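Local coordinates for protein HP0721 (Helicobacter pylori, PDB 2XRH) that is of unknown function but is a secreted protein of the DUF1104 family whose truncated form binds nicotinic acid in the crystal, at residues D66-V70 with A71-A75. Numbering follows the deposited sequence.
Sequences DKMTV and ADFEA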
loop_
_atom_site.group_PDB
_atom_site.type_symbol
_atom_site.label_atom_id
_atom_site.label_comp_id
_atom_site.label_asym_id
_atom_site.label_seq_id
_atom_site.Cartn_x
_atom_site.Cartn_y
_atom_site.Cartn_z
ATOM N N ASP A 66 10.954 2.327 -4.792
ATOM C CA ASP A 66 11.455 1.080 -4.223
ATOM C C ASP A 66 12.319 1.253 -2.985
ATOM O O ASP A 66 12.230 0.429 -2.080
ATOM C CB ASP A 66 12.294 0.277 -5.269
ATOM C CG ASP A 66 11.510 -0.710 -6.062
ATOM O OD1 ASP A 66 10.357 -1.039 -5.710
ATOM O OD2 ASP A 66 12.094 -1.138 -7.092
ATOM N N LYS A 67 13.183 2.269 -2.964
ATOM C CA LYS A 67 14.165 2.478 -1.867
ATOM C C LYS A 67 13.663 3.409 -0.807
ATOM O O LYS A 67 14.367 3.632 0.180
ATOM C CB LYS A 67 15.477 2.999 -2.467
ATOM C CG LYS A 67 16.044 2.031 -3.521
ATOM C CD LYS A 67 15.892 0.501 -3.226
ATOM C CE LYS A 67 16.511 -0.466 -4.305
ATOM N NZ LYS A 67 15.819 -0.339 -5.617
ATOM N N MET A 68 12.463 3.968 -0.978
ATOM C CA MET A 68 11.888 4.805 0.074
ATOM C C MET A 68 11.547 3.901 1.250
ATOM O O MET A 68 11.296 2.712 1.071
ATOM C CB MET A 68 10.599 5.482 -0.413
ATOM C CG MET A 68 10.763 6.606 -1.401
ATOM S SD MET A 68 9.179 7.233 -1.899
ATOM C CE MET A 68 8.729 8.110 -0.448
ATOM N N THR A 69 11.491 4.478 2.428
ATOM C CA THR A 69 10.933 3.747 3.576
ATOM C C THR A 69 9.415 3.682 3.436
ATOM O O THR A 69 8.781 4.536 2.854
ATOM C CB THR A 69 11.293 4.391 4.912
ATOM O OG1 THR A 69 10.684 5.688 5.026
ATOM C CG2 THR A 69 12.812 4.496 5.137
ATOM N N VAL A 70 8.827 2.641 4.021
ATOM C CA VAL A 70 7.387 2.544 4.083
ATOM C C VAL A 70 6.785 3.778 4.763
ATOM O O VAL A 70 5.767 4.291 4.318
ATOM C CB VAL A 70 6.961 1.270 4.775
ATOM C CG1 VAL A 70 5.392 1.212 4.908
ATOM C CG2 VAL A 70 7.481 0.087 3.977
ATOM N N ALA A 71 7.403 4.272 5.828
ATOM C CA ALA A 71 6.862 5.420 6.510
ATOM C C ALA A 71 6.738 6.627 5.572
ATOM O O ALA A 71 5.709 7.299 5.525
ATOM C CB ALA A 71 7.689 5.787 7.717
ATOM N N ASP A 72 7.799 6.893 4.839
ATOM C CA ASP A 72 7.807 8.044 3.952
ATOM C C ASP A 72 6.845 7.788 2.775
ATOM O O ASP A 72 6.163 8.706 2.333
ATOM C CB ASP A 72 9.207 8.314 3.428
ATOM C CG ASP A 72 10.131 8.893 4.456
ATOM O OD1 ASP A 72 9.668 9.557 5.399
ATOM O OD2 ASP A 72 11.341 8.667 4.302
ATOM N N PHE A 73 6.804 6.559 2.255
ATOM C CA PHE A 73 5.919 6.261 1.129
ATOM C C PHE A 73 4.448 6.378 1.516
ATOM O O PHE A 73 3.641 6.986 0.790
ATOM C CB PHE A 73 6.205 4.882 0.571
ATOM C CG PHE A 73 5.337 4.517 -0.580
ATOM C CD1 PHE A 73 5.545 5.037 -1.825
ATOM C CD2 PHE A 73 4.417 3.498 -0.462
ATOM C CE1 PHE A 73 4.755 4.667 -2.917
ATOM C CE2 PHE A 73 3.632 3.130 -1.571
ATOM C CZ PHE A 73 3.812 3.725 -2.776
ATOM N N GLU A 74 4.099 5.842 2.667
ATOM C CA GLU A 74 2.736 5.930 3.145
ATOM C C GLU A 74 2.312 7.380 3.387
ATOM O O GLU A 74 1.184 7.790 3.058
ATOM C CB GLU A 74 2.556 5.133 4.422
ATOM C CG GLU A 74 1.131 5.040 4.855
ATOM C CD GLU A 74 1.014 4.274 6.115
ATOM O OE1 GLU A 74 1.322 4.869 7.161
ATOM O OE2 GLU A 74 0.659 3.075 6.050
ATOM N N ALA A 75 3.215 8.173 3.942
ATOM C CA ALA A 75 2.910 9.601 4.178
ATOM C C ALA A 75 2.579 10.261 2.861
ATOM O O ALA A 75 1.613 11.018 2.777
ATOM C CB ALA A 75 4.094 10.343 4.861
HETATM O O HOH W 1 12.437 7.274 2.356
#
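T69 and D72 meet at the N-terminus of helix 70-86, where T69 is the N-cap residue: its OG1 accepts the backbone N-H of D72 over 3.1 Å with an N-H...O angle of 160°. A chi1 of 65° sets the hydroxyl between the threonine's own N and carbonyl carbon, turned to the first turn of the helix. The aspartate side chain comes back across the hydroxyl, and a weak contact of 3.1 Å joins T69 OG1 to D72 OD2. A water bridges T69 N and D72 OD2, standing in for the direct N-H to carboxylate bond of a capping box; it accepts the N-H of T69 and donates to D72 OD2 at 2.6 Å. The cap thus occupies one amide of the first turn, while the carboxylate lies close to a helix N-terminus, a setting that would be expected to favour its charged form.

Regular helical bonding starts at once. F73 N reaches T69 O at 2.9 Å. One residue on, E74 N reaches V70 O at 2.8 Å. Farther out, the carboxylate of E74 forms salt bridges with K78 of its own chain and R99 of the second subunit. Backbone hydrogen bonds also link D66, M68, V70 and A71 to that subunit, and F73 packs on its V70, which places this loop and helix start at the dimer interface.

The chain of M68 bends at chi3 (74°) and lays its methyl group against the helix backbone where D72 joins F73. The sulfur, SD, sits at the edge of the F73 ring, near its plane, while M68 CE rests 3.7 Å from F73 N and 4.2 Å from F73 CB.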